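MdcE (Pseudomonas aeruginosa, PDB 5VIP) probably serves as the gamma subunit of a biotin-independent malonate decarboxylase, helping to decarboxylate a malonyl thioester on the carrier protein. Local coordinates at residues A[216-220]-A[221-225]; A[115-119]-A[120-124]; A[125-128]-A[129-133]. All blocks are in the same frame, centred on the assembly; numbering follows the deposited sequence.

Contact 1: A[216-220]-A[221-225]; sequences SYASL and GLLWR
Tyr217 meets both Leu222 and Leu223 across a glycine turn that carries the end of helix 214-219 into the loop before strand 225-227. Gly221, with its positive phi (79°), is the first residue to leave helical geometry, and its N-H bonds Ala218 O at 3.0 Å from above the carbonyl plane, a bond of the i to i-3 kind. The chain thereby folds back and brings two leucines against the tyrosine side chain. With CG anti to the backbone N (chi1 -178°), the Tyr217 ring lies where both can touch it. Leu223 comes to one edge: its CG lies near the ring plane, 3.7 Å from Tyr217 CD2, and its CD1 goes on to touch Ala218 CB at 3.9 Å. Leu222 meets the CE1 and CZ side, its CD1 3.5 Å from Tyr217 CE1 and its CB 3.4 Å from Tyr217 OH. Both leucine side chains run at about a right angle to the tyrosine. The hydroxyl has its polar partner in Tyr166 OH, which probably helps to hold the ring at its far end. Leu222 CD1 also rests on Leu220 CB, and Leu220 and Leu222 both pack on apolar side chains of the partner protein's chain. Leu223 instead packs on Leu171 and Ala173 of strand 170-174, so this short turn joins the sheet to the subunit interface. A water bridges the turn, donating to Ala218 O at 2.8 Å and accepting from Leu223 N at 3.0 Å.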
# COMPACT_ATOMS: atom_id res chain seq x y z
N SER A 216 2.91 8.17 20.36
CA SER A 216 1.60 7.59 20.11
C SER A 216 1.69 6.41 19.14
O SER A 216 1.11 5.35 19.40
CB SER A 216 0.65 8.64 19.54
OG SER A 216 0.39 9.64 20.50
N TYR A 217 2.41 6.60 18.04
CA TYR A 217 2.56 5.54 17.04
C TYR A 217 3.24 4.32 17.65
O TYR A 217 2.81 3.19 17.42
CB TYR A 217 3.34 6.05 15.82
CG TYR A 217 3.49 5.02 14.71
CD1 TYR A 217 2.43 4.74 13.86
CD2 TYR A 217 4.69 4.35 14.51
CE1 TYR A 217 2.55 3.82 12.84
CE2 TYR A 217 4.82 3.41 13.49
CZ TYR A 217 3.75 3.15 12.66
OH TYR A 217 3.87 2.23 11.64
N ALA A 218 4.28 4.56 18.45
CA ALA A 218 5.01 3.49 19.11
C ALA A 218 4.10 2.68 20.04
O ALA A 218 4.26 1.46 20.17
CB ALA A 218 6.22 4.06 19.89
N SER A 219 3.12 3.35 20.65
CA SER A 219 2.20 2.66 21.56
C SER A 219 1.30 1.65 20.83
O SER A 219 0.73 0.76 21.47
CB SER A 219 1.35 3.67 22.33
OG SER A 219 0.28 4.16 21.54
N LEU A 220 1.17 1.80 19.51
CA LEU A 220 0.42 0.84 18.70
C LEU A 220 1.16 -0.49 18.50
O LEU A 220 0.58 -1.45 17.99
CB LEU A 220 0.09 1.45 17.33
CG LEU A 220 -0.83 2.67 17.34
CD1 LEU A 220 -0.95 3.27 15.95
CD2 LEU A 220 -2.20 2.30 17.89
N GLY A 221 2.43 -0.54 18.86
CA GLY A 221 3.23 -1.74 18.66
C GLY A 221 3.73 -1.95 17.24
O GLY A 221 4.06 -3.07 16.85
N LEU A 222 3.81 -0.87 16.47
CA LEU A 222 4.22 -0.95 15.07
C LEU A 222 5.70 -0.65 14.82
O LEU A 222 6.19 -0.84 13.70
CB LEU A 222 3.36 0.01 14.23
CG LEU A 222 1.88 -0.38 14.21
CD1 LEU A 222 1.03 0.76 13.65
CD2 LEU A 222 1.67 -1.65 13.41
N LEU A 223 6.42 -0.19 15.83
CA LEU A 223 7.87 0.02 15.70
C LEU A 223 8.65 -1.10 16.37
O LEU A 223 8.28 -1.57 17.44
CB LEU A 223 8.30 1.35 16.31
CG LEU A 223 7.78 2.60 15.60
CD1 LEU A 223 8.05 3.83 16.45
CD2 LEU A 223 8.42 2.75 14.22
N TRP A 224 9.75 -1.52 15.75
CA TRP A 224 10.68 -2.43 16.41
C TRP A 224 11.46 -1.65 17.48
O TRP A 224 11.56 -2.10 18.62
CB TRP A 224 11.61 -3.07 15.39
CG TRP A 224 12.43 -4.17 15.92
CD1 TRP A 224 11.99 -5.39 16.36
CD2 TRP A 224 13.85 -4.19 16.04
NE1 TRP A 224 13.06 -6.16 16.77
CE2 TRP A 224 14.21 -5.44 16.58
CE3 TRP A 224 14.86 -3.26 15.75
CZ2 TRP A 224 15.54 -5.79 16.84
CZ3 TRP A 224 16.17 -3.61 16.00
CH2 TRP A 224 16.50 -4.87 16.54
N ARG A 225 11.95 -0.46 17.13
CA ARG A 225 12.65 0.42 18.05
C ARG A 225 12.56 1.88 17.75
O ARG A 225 12.38 2.25 16.62
CB ARG A 225 14.12 0.08 18.07
CG ARG A 225 14.38 -1.27 18.63
CD ARG A 225 15.65 -1.38 19.39
NE ARG A 225 15.93 -2.73 19.78
CZ ARG A 225 15.05 -3.66 20.13
NH1 ARG A 225 13.75 -3.43 20.17
NH2 ARG A 225 15.48 -4.85 20.46
O HOH W 1 5.99 -0.20 18.82

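Contact 2: A[115-119]-A[120-124]; sequences SQAYG and RREEA
Gly119 occupies the N-cap position of helix 120-124, its backbone fully stretched (phi -178°), and its carbonyl opens the helix by accepting Glu123 N at 3.1 Å in a fairly straight bond (161° at the hydrogen). Glu122 then folds back over the incoming loop. Its bend at chi2 (70°) brings OE1 to 3.3 Å from Gly119 CA, where Gly119 has no side chain, which leaves room for the carboxylate. Further up the same side chain, Glu122 CG lies 3.8 Å from Ala117 CB, and both residues also lean on Ile127 of the next helix. Glu123 CG lies 3.5 Å from Gly119 O. Beyond these two segments, the Glu123 carboxylate accepts a backbone bond from the partner protein's chain, and Arg120 NH1 makes a salt bridge to an acidic side chain of that same chain. A carboxylate on the first turn of a helix would probably be steadied by the positive end of the helix dipole. Glu122 thus keeps its charge beside the loop it packs on, while Arg120 pairs its charge with, and Glu123 hydrogen-bonds to, the neighbouring chain.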
# COMPACT_ATOMS: atom_id res chain seq x y z
N SER A 115 4.09 13.35 1.51
CA SER A 115 2.82 12.82 1.01
C SER A 115 3.08 12.23 -0.36
O SER A 115 4.17 12.39 -0.91
CB SER A 115 1.77 13.92 0.88
OG SER A 115 2.19 14.87 -0.08
N GLN A 116 2.08 11.56 -0.92
CA GLN A 116 2.08 11.27 -2.35
C GLN A 116 1.90 12.59 -3.10
O GLN A 116 1.45 13.58 -2.52
CB GLN A 116 0.96 10.30 -2.71
CG GLN A 116 -0.43 10.86 -2.44
CD GLN A 116 -1.03 10.32 -1.15
OE1 GLN A 116 -0.35 10.23 -0.12
NE2 GLN A 116 -2.31 9.97 -1.20
N ALA A 117 2.23 12.59 -4.38
CA ALA A 117 1.92 13.74 -5.23
C ALA A 117 0.40 13.87 -5.42
O ALA A 117 -0.31 12.86 -5.49
CB ALA A 117 2.63 13.61 -6.59
N TYR A 118 -0.08 15.11 -5.45
CA TYR A 118 -1.49 15.41 -5.70
C TYR A 118 -1.61 16.14 -7.03
O TYR A 118 -1.08 17.23 -7.17
CB TYR A 118 -2.09 16.29 -4.59
CG TYR A 118 -2.02 15.72 -3.19
CD1 TYR A 118 -3.02 14.88 -2.71
CD2 TYR A 118 -0.96 16.03 -2.35
CE1 TYR A 118 -2.96 14.36 -1.43
CE2 TYR A 118 -0.89 15.51 -1.07
CZ TYR A 118 -1.90 14.68 -0.62
OH TYR A 118 -1.83 14.16 0.66
N GLY A 119 -2.32 15.57 -7.99
CA GLY A 119 -2.46 16.26 -9.27
C GLY A 119 -3.33 15.50 -10.24
O GLY A 119 -3.53 14.29 -10.09
N ARG A 120 -3.83 16.20 -11.25
CA ARG A 120 -4.71 15.58 -12.24
C ARG A 120 -3.90 14.77 -13.24
O ARG A 120 -4.36 13.74 -13.72
CB ARG A 120 -5.55 16.65 -12.95
CG ARG A 120 -6.61 17.26 -12.04
CD ARG A 120 -7.21 18.56 -12.57
NE ARG A 120 -8.11 19.15 -11.59
CZ ARG A 120 -7.73 19.89 -10.55
NH1 ARG A 120 -6.44 20.15 -10.36
NH2 ARG A 120 -8.63 20.37 -9.70
N ARG A 121 -2.68 15.20 -13.55
CA ARG A 121 -1.84 14.39 -14.42
C ARG A 121 -1.42 13.10 -13.72
O ARG A 121 -1.38 12.03 -14.34
CB ARG A 121 -0.62 15.18 -14.88
CG ARG A 121 -0.80 15.72 -16.29
CD ARG A 121 0.02 16.96 -16.52
NE ARG A 121 1.44 16.75 -16.23
CZ ARG A 121 2.31 17.73 -16.07
NH1 ARG A 121 1.91 19.00 -16.15
NH2 ARG A 121 3.58 17.45 -15.81
N GLU A 122 -1.12 13.20 -12.43
CA GLU A 122 -0.77 12.03 -11.63
C GLU A 122 -1.92 11.01 -11.64
O GLU A 122 -1.69 9.84 -11.90
CB GLU A 122 -0.42 12.43 -10.20
CG GLU A 122 1.00 12.98 -10.01
CD GLU A 122 1.20 14.37 -10.63
OE1 GLU A 122 0.20 15.08 -10.87
OE2 GLU A 122 2.37 14.75 -10.87
N GLU A 123 -3.15 11.46 -11.40
CA GLU A 123 -4.29 10.54 -11.44
C GLU A 123 -4.51 9.95 -12.83
O GLU A 123 -4.73 8.75 -12.97
CB GLU A 123 -5.58 11.22 -10.96
CG GLU A 123 -5.61 11.53 -9.49
CD GLU A 123 -5.37 10.31 -8.60
OE1 GLU A 123 -5.74 9.17 -8.99
OE2 GLU A 123 -4.80 10.49 -7.51
N ALA A 124 -4.47 10.80 -13.86
CA ALA A 124 -4.71 10.34 -15.22
C ALA A 124 -3.71 9.28 -15.64
O ALA A 124 -4.05 8.33 -16.36
CB ALA A 124 -4.67 11.52 -16.20

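Contact 3: A[125-128]-A[129-133]; sequences LGIH and QALAG
His128 takes the chi1 rotamer that sets CG between its own backbone N and carbonyl carbon (75°), the crowded position, and Gln129 sends CG away from its backbone N (-176°) before bending at chi2 (63°); together these turns bring Gln129 CB over the face of the imidazole. The ring folds back over the following peptide, and Gln129 N and CB both lie over the same face, the N only 3.1 Å from His128 CG. Gln129 CB makes a CH-pi contact there, 4.3 Å from the centroid of the His128 ring and close to its normal. At their polar ends the two side chains are joined by a water, 2.7 Å from His128 NE2 and donating to Gln129 OE1 at 3.0 Å. The amide is held further by the partner protein's chain: Gln129 NE2 bonds its backbone and OE1 takes a bond from a basic side chain, so the rotation of the amide is fixed from both ends. Around the helix, Ile127 and Leu131 lie alongside each other and point the same way, Ile127 CG1 3.8 Å from Leu131 CD1, with Ile127 packing on Leu81 and Leu131 on Val79. The backbone begins with Gly126 O accepting twice, from Ala130 N at 3.1 Å in the carbonyl plane and from Gln129 N at 2.9 Å from above it. Regular helical bonds follow, Leu131 N to Ile127 O and Ala132 N to His128 O. Gly126, with positive phi, is the C-prime residue of the Schellman motif that ends helix 120-124, with Ile127 N bonding Glu122 O and Gly126 N bonding Glu123 O: a Schellman-terminated helix followed at once by a new helix N-cap on the same glycine.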
# COMPACT_ATOMS: atom_id res chain seq x y z
N LEU A 125 -2.46 9.44 -15.19
CA LEU A 125 -1.39 8.53 -15.58
C LEU A 125 -1.22 7.37 -14.60
O LEU A 125 -0.28 6.59 -14.72
CB LEU A 125 -0.07 9.29 -15.72
CG LEU A 125 0.00 10.35 -16.82
CD1 LEU A 125 1.30 11.14 -16.69
CD2 LEU A 125 -0.08 9.71 -18.18
N GLY A 126 -2.13 7.26 -13.64
CA GLY A 126 -2.15 6.11 -12.74
C GLY A 126 -1.09 6.12 -11.65
O GLY A 126 -0.35 5.16 -11.49
N ILE A 127 -1.03 7.20 -10.88
CA ILE A 127 -0.12 7.25 -9.74
C ILE A 127 -0.40 6.11 -8.73
O ILE A 127 0.53 5.60 -8.12
CB ILE A 127 -0.18 8.63 -9.03
CG1 ILE A 127 0.84 8.71 -7.90
CG2 ILE A 127 -1.61 8.95 -8.55
CD1 ILE A 127 1.13 10.15 -7.44
N HIS A 128 -1.65 5.68 -8.58
CA HIS A 128 -1.92 4.53 -7.70
C HIS A 128 -1.17 3.27 -8.19
O HIS A 128 -0.75 2.44 -7.37
CB HIS A 128 -3.43 4.25 -7.62
CG HIS A 128 -3.98 3.59 -8.85
ND1 HIS A 128 -4.28 4.29 -10.00
CD2 HIS A 128 -4.25 2.29 -9.11
CE1 HIS A 128 -4.72 3.44 -10.92
NE2 HIS A 128 -4.72 2.22 -10.41
N GLN A 129 -0.99 3.15 -9.50
CA GLN A 129 -0.34 1.97 -10.08
C GLN A 129 1.17 2.06 -9.89
O GLN A 129 1.85 1.06 -9.65
CB GLN A 129 -0.69 1.83 -11.57
CG GLN A 129 -0.14 0.58 -12.23
CD GLN A 129 -0.73 -0.70 -11.63
OE1 GLN A 129 -1.86 -1.09 -11.94
NE2 GLN A 129 0.03 -1.33 -10.75
N ALA A 130 1.69 3.28 -10.02
CA ALA A 130 3.11 3.53 -9.81
C ALA A 130 3.51 3.20 -8.38
O ALA A 130 4.53 2.56 -8.14
CB ALA A 130 3.44 4.99 -10.14
N LEU A 131 2.69 3.64 -7.42
CA LEU A 131 2.99 3.35 -6.02
C LEU A 131 2.80 1.85 -5.75
O LEU A 131 3.53 1.27 -4.96
CB LEU A 131 2.13 4.19 -5.08
CG LEU A 131 2.76 5.55 -4.72
CD1 LEU A 131 3.15 6.35 -5.96
CD2 LEU A 131 1.80 6.35 -3.84
N ALA A 132 1.83 1.23 -6.42
CA ALA A 132 1.67 -0.22 -6.32
C ALA A 132 2.92 -0.94 -6.82
O ALA A 132 3.31 -1.98 -6.27
CB ALA A 132 0.46 -0.68 -7.10
N GLY A 133 3.52 -0.43 -7.89
CA GLY A 133 4.78 -0.98 -8.39
C GLY A 133 5.87 -0.99 -7.32
O GLY A 133 6.61 -1.98 -7.17
O HOH W 2 -4.68 -0.16 -11.77

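Contacts 2 and 3 form one continuous piece of structure, centres 10 Å apart. Besides the shared helix junction they also pack against each other: Ile127 CD1 lies 3.6 Å from Ala117 O, and Leu131 CD2 lies 4.2 Å from Gln116 CB, so the loop 115-119 rests on the start of helix 127-143. Contact 1 stands apart, its centre 30 Å from that of contact 2 and 28 Å from that of contact 3, with nearest atoms about 15 and 16 Å away. It lies across the chain's centre from contact 3. What unites the three is the partner protein: each sends side chains to its chain, contact 1 through apolar packing and contacts 2 and 3 through polar bonds as well.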